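Local coordinates for protein crustacyanin (PDB 1I4U) that binds the carotenoid astaxanthin, whose complex with crustacyanin gives the lobster carapace its blue colour, at residues G33-F38 against N114-Y119; E49-N54 against D176-L181. All coordinates share one frame; numbering follows the deposited sequence.

From the N terminus the chain runs into strand 33-41, the first strand of the lipocalin barrel, and then through 48-49 and the corner at Lys50 and Cys51 into its antiparallel neighbour, strand 52-58. Contact 1 closes a long loop from 33-38 to 114-119, joining the first strand to a strand late in the barrel. Contact 2 closes a longer one, from 49-54 to the C-terminal residues 176-181, and fastens the tail to the outside of the barrel. The two loops cross rather than nest. Their first segments are sheet neighbours, probably hydrogen-bonded from Asn54 N to Trp35 O at 2.8 Å, although the contact centres lie about 14 Å apart.

Contact 1: residues G33-F38 against N114-Y119; sequences GVWYQF and NYACLY
Trp35 lays the six-membered part of its indole beside the backbone of Asn114, Tyr115 and Ala116, and it is the one residue of 33-38 that touches the other segment. The apolar part is a CH-pi approach: Ala116 CB stands over one ring face, 4.3 Å from the centroid of the six-membered ring and 21° off its normal, displaced toward the rim. Its nearest ring atom is Trp35 CH2, 4.0 Å away. Next to it the outer ring carbons press on main chain, with Trp35 CZ3 3.5 Å from Tyr115 C, an oblique approach, while Asn114 O lies near the ring plane, 4.1 Å from Trp35 CZ3. The indole reaches across because CG lies anti to the carbonyl carbon (chi1 -73°).

No hydrogen bond spans the two segments; the polar groups are bound elsewhere. Trp35 NE1 donates to Tyr31 O, which is likely to restrain the rotation of the indole, and Arg138 makes a cation-pi contact with it. Tyr115 directs its CB away from 33-38, and its hydroxyl is hydrogen-bonded to Glu109.

The tryptophan of the lipocalin Gly-X-Trp motif, here Gly33-Val34-Trp35, with an arginine just after the last barrel strand packed on it, is a family hallmark. It bridges strands 33-41 and 115-123, both of which pair with strand 128-137, while the Cys117-Cys150 disulfide ties the second of them to helix 144-156.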
# COMPACT_ATOMS: atom_id res chain seq x y z
N GLY A 33 2.19 8.65 22.15
CA GLY A 33 1.17 8.42 23.14
C GLY A 33 -0.09 7.86 22.45
O GLY A 33 -0.05 7.27 21.35
N VAL A 34 -1.21 8.07 23.12
CA VAL A 34 -2.47 7.44 22.72
C VAL A 34 -3.34 8.41 21.96
O VAL A 34 -3.58 9.53 22.42
CB VAL A 34 -3.19 6.89 23.97
CG1 VAL A 34 -4.55 6.29 23.59
CG2 VAL A 34 -2.31 5.85 24.65
N TRP A 35 -3.80 7.96 20.80
CA TRP A 35 -4.76 8.70 19.98
C TRP A 35 -5.98 7.82 19.69
O TRP A 35 -5.81 6.66 19.28
CB TRP A 35 -4.16 9.06 18.65
CG TRP A 35 -3.12 10.14 18.59
CD1 TRP A 35 -1.77 9.93 18.49
CD2 TRP A 35 -3.31 11.54 18.60
NE1 TRP A 35 -1.12 11.15 18.43
CE2 TRP A 35 -2.04 12.16 18.51
CE3 TRP A 35 -4.45 12.34 18.69
CZ2 TRP A 35 -1.85 13.55 18.49
CZ3 TRP A 35 -4.30 13.70 18.68
CH2 TRP A 35 -3.01 14.28 18.59
N TYR A 36 -7.16 8.34 19.85
CA TYR A 36 -8.39 7.64 19.53
C TYR A 36 -8.88 8.09 18.17
O TYR A 36 -8.80 9.26 17.81
CB TYR A 36 -9.46 7.97 20.58
CG TYR A 36 -9.05 7.58 21.98
CD1 TYR A 36 -8.34 8.43 22.79
CD2 TYR A 36 -9.35 6.31 22.50
CE1 TYR A 36 -7.95 8.08 24.07
CE2 TYR A 36 -8.95 5.94 23.77
CZ TYR A 36 -8.24 6.83 24.56
OH TYR A 36 -7.85 6.48 25.81
N GLN A 37 -9.41 7.17 17.37
CA GLN A 37 -9.96 7.55 16.07
C GLN A 37 -11.36 8.06 16.27
O GLN A 37 -12.26 7.27 16.56
CB GLN A 37 -9.97 6.33 15.15
CG GLN A 37 -10.51 6.64 13.73
CD GLN A 37 -10.56 5.34 12.98
OE1 GLN A 37 -9.63 4.79 12.39
NE2 GLN A 37 -11.60 4.57 12.94
N PHE A 38 -11.54 9.38 16.10
CA PHE A 38 -12.84 9.99 16.30
C PHE A 38 -13.79 9.73 15.14
O PHE A 38 -14.97 9.48 15.36
CB PHE A 38 -12.66 11.49 16.51
CG PHE A 38 -13.93 12.26 16.68
CD1 PHE A 38 -14.65 12.19 17.86
CD2 PHE A 38 -14.42 13.01 15.62
CE1 PHE A 38 -15.84 12.86 18.00
CE2 PHE A 38 -15.58 13.72 15.78
CZ PHE A 38 -16.32 13.65 16.96
N ASN A 114 -4.76 17.85 21.50
CA ASN A 114 -6.19 17.62 21.41
C ASN A 114 -6.56 16.79 20.18
O ASN A 114 -7.34 15.84 20.29
CB ASN A 114 -6.96 18.93 21.37
CG ASN A 114 -6.76 19.69 22.67
OD1 ASN A 114 -7.44 19.37 23.66
ND2 ASN A 114 -5.83 20.59 22.68
N TYR A 115 -6.04 17.18 19.00
CA TYR A 115 -6.53 16.59 17.77
C TYR A 115 -5.43 16.42 16.75
O TYR A 115 -4.43 17.13 16.79
CB TYR A 115 -7.65 17.51 17.20
CG TYR A 115 -7.14 18.78 16.61
CD1 TYR A 115 -6.85 19.87 17.43
CD2 TYR A 115 -6.90 18.91 15.25
CE1 TYR A 115 -6.37 21.04 16.91
CE2 TYR A 115 -6.42 20.09 14.74
CZ TYR A 115 -6.15 21.14 15.57
OH TYR A 115 -5.65 22.35 15.10
N ALA A 116 -5.73 15.58 15.75
CA ALA A 116 -4.94 15.46 14.55
C ALA A 116 -5.86 15.13 13.37
O ALA A 116 -6.86 14.40 13.52
CB ALA A 116 -3.85 14.42 14.66
N CYS A 117 -5.55 15.72 12.22
CA CYS A 117 -6.29 15.53 10.99
C CYS A 117 -5.32 14.83 10.02
O CYS A 117 -4.31 15.42 9.65
CB CYS A 117 -6.75 16.87 10.42
SG CYS A 117 -7.33 18.11 11.62
N LEU A 118 -5.66 13.59 9.65
CA LEU A 118 -4.75 12.74 8.86
C LEU A 118 -5.30 12.44 7.50
O LEU A 118 -6.53 12.31 7.32
CB LEU A 118 -4.52 11.43 9.60
CG LEU A 118 -4.13 11.56 11.09
CD1 LEU A 118 -3.96 10.14 11.66
CD2 LEU A 118 -2.96 12.48 11.27
N TYR A 119 -4.41 12.30 6.53
CA TYR A 119 -4.81 12.14 5.14
C TYR A 119 -3.88 11.20 4.38
O TYR A 119 -2.66 11.31 4.50
CB TYR A 119 -4.80 13.51 4.47
CG TYR A 119 -5.29 13.53 3.03
CD1 TYR A 119 -6.60 13.22 2.75
CD2 TYR A 119 -4.45 13.82 1.97
CE1 TYR A 119 -7.12 13.20 1.46
CE2 TYR A 119 -4.95 13.83 0.67
CZ TYR A 119 -6.28 13.52 0.43
OH TYR A 119 -6.74 13.53 -0.87

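Contact 2: residues E49-N54 against D176-L181; sequences EKCVRN and DTQKTL
Gln178 OE1 is buried by the contact without a hydrogen-bonding partner in the model, its nearest neighbour across the interface being the apolar Cys51 CB at 3.4 Å. The other end of the same amide is well engaged: Gln178 NE2 donates to Cys51 O over 3.0 Å, fairly straight at 157°, and also to Thr68 OG1. An extended chain beyond CG carries the amide to the strand, where NE2 further packs on Arg53 CB. With an alanine here the amide is gone, which would probably leave Cys51 O and Thr68 OG1 without this mate and open a gap beside Arg53 CB.

Helix 175-178 lies against the start of strand 52-58 of the lipocalin barrel, just past a classic beta bulge at Glu49 and Lys50; a type I turn spans Gln178 to Leu181, and the Cys51-Cys173 disulfide anchors the tail beside it. Farther along, Arg53 stretches out with CG anti to the backbone N (chi1 -179°), and Lys179 CB lies over one face of its guanidinium, toward the rim, 3.7 Å from Arg53 CZ. NH1 of that arginine is salt-bridged to Glu55. Lys179 extends NZ into a salt bridge with Asp176, meeting OD1 at 2.8 Å from above the carboxylate plane.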
# COMPACT_ATOMS: atom_id res chain seq x y z
N GLU A 49 -13.20 -1.85 13.85
CA GLU A 49 -14.43 -1.10 13.63
C GLU A 49 -14.72 -0.09 14.74
O GLU A 49 -15.11 1.06 14.46
CB GLU A 49 -15.62 -2.05 13.53
CG GLU A 49 -16.91 -1.32 13.23
CD GLU A 49 -18.15 -2.17 13.09
OE1 GLU A 49 -18.16 -3.33 13.61
OE2 GLU A 49 -19.18 -1.70 12.54
N LYS A 50 -14.62 -0.54 15.98
CA LYS A 50 -15.05 0.23 17.11
C LYS A 50 -13.92 0.40 18.12
O LYS A 50 -12.99 -0.44 18.21
CB LYS A 50 -16.24 -0.41 17.83
CG LYS A 50 -17.44 -0.68 16.97
CD LYS A 50 -18.50 -1.42 17.77
CE LYS A 50 -19.76 -1.61 16.95
NZ LYS A 50 -20.72 -2.49 17.70
N CYS A 51 -13.96 1.46 18.91
CA CYS A 51 -13.10 1.68 20.08
C CYS A 51 -11.65 1.81 19.67
O CYS A 51 -10.75 1.47 20.43
CB CYS A 51 -13.28 0.54 21.11
SG CYS A 51 -14.99 0.39 21.69
N VAL A 52 -11.42 2.32 18.47
CA VAL A 52 -10.09 2.34 17.84
C VAL A 52 -9.14 3.23 18.62
O VAL A 52 -9.37 4.45 18.73
CB VAL A 52 -10.21 2.82 16.40
CG1 VAL A 52 -8.84 2.87 15.77
CG2 VAL A 52 -11.18 1.94 15.59
N ARG A 53 -8.11 2.62 19.17
CA ARG A 53 -7.17 3.21 20.08
C ARG A 53 -5.76 2.93 19.54
O ARG A 53 -5.38 1.78 19.42
CB ARG A 53 -7.31 2.60 21.46
CG ARG A 53 -6.41 3.11 22.54
CD ARG A 53 -6.54 2.28 23.82
NE ARG A 53 -5.81 2.77 24.97
CZ ARG A 53 -4.53 2.58 25.23
NH1 ARG A 53 -3.79 1.88 24.37
NH2 ARG A 53 -4.01 3.09 26.34
N ASN A 54 -5.05 3.98 19.21
CA ASN A 54 -3.73 3.87 18.56
C ASN A 54 -2.68 4.40 19.52
O ASN A 54 -2.65 5.57 19.84
CB ASN A 54 -3.70 4.61 17.24
CG ASN A 54 -4.80 4.23 16.29
OD1 ASN A 54 -4.88 3.06 15.96
ND2 ASN A 54 -5.65 5.19 15.89
N ASP A 176 -9.08 -0.59 28.91
CA ASP A 176 -8.07 -1.13 29.81
C ASP A 176 -7.72 -2.55 29.41
O ASP A 176 -6.62 -3.00 29.72
CB ASP A 176 -8.54 -1.02 31.25
CG ASP A 176 -8.32 0.31 31.89
OD1 ASP A 176 -7.70 1.20 31.28
OD2 ASP A 176 -8.82 0.46 33.05
N THR A 177 -8.65 -3.30 28.81
CA THR A 177 -8.35 -4.60 28.27
C THR A 177 -7.55 -4.46 26.99
O THR A 177 -6.55 -5.17 26.76
CB THR A 177 -9.65 -5.39 28.05
OG1 THR A 177 -10.36 -5.49 29.29
CG2 THR A 177 -9.36 -6.79 27.59
N GLN A 178 -8.00 -3.57 26.10
CA GLN A 178 -7.27 -3.34 24.85
C GLN A 178 -5.81 -3.03 25.05
O GLN A 178 -4.97 -3.51 24.33
CB GLN A 178 -7.92 -2.15 24.11
CG GLN A 178 -9.30 -2.44 23.58
CD GLN A 178 -10.07 -1.25 23.03
OE1 GLN A 178 -11.28 -1.13 23.25
NE2 GLN A 178 -9.36 -0.40 22.30
N LYS A 179 -5.51 -2.24 26.06
CA LYS A 179 -4.13 -1.79 26.26
C LYS A 179 -3.25 -2.93 26.73
O LYS A 179 -2.03 -2.72 26.73
CB LYS A 179 -4.14 -0.56 27.14
CG LYS A 179 -4.29 -0.79 28.60
CD LYS A 179 -4.47 0.53 29.38
CE LYS A 179 -4.46 0.18 30.89
NZ LYS A 179 -4.98 1.29 31.75
N THR A 180 -3.79 -4.09 27.08
CA THR A 180 -3.01 -5.25 27.54
C THR A 180 -2.91 -6.32 26.49
O THR A 180 -2.26 -7.37 26.68
CB THR A 180 -3.64 -5.93 28.77
OG1 THR A 180 -4.91 -6.50 28.38
CG2 THR A 180 -3.96 -4.96 29.87
N LEU A 181 -3.53 -6.15 25.31
CA LEU A 181 -3.48 -7.16 24.27
C LEU A 181 -2.07 -7.29 23.70
O LEU A 181 -1.30 -6.31 23.79
CB LEU A 181 -4.44 -6.83 23.14
CG LEU A 181 -5.91 -6.69 23.51
CD1 LEU A 181 -6.63 -6.17 22.26
CD2 LEU A 181 -6.49 -8.01 23.98
OXT LEU A 181 -1.73 -8.36 23.16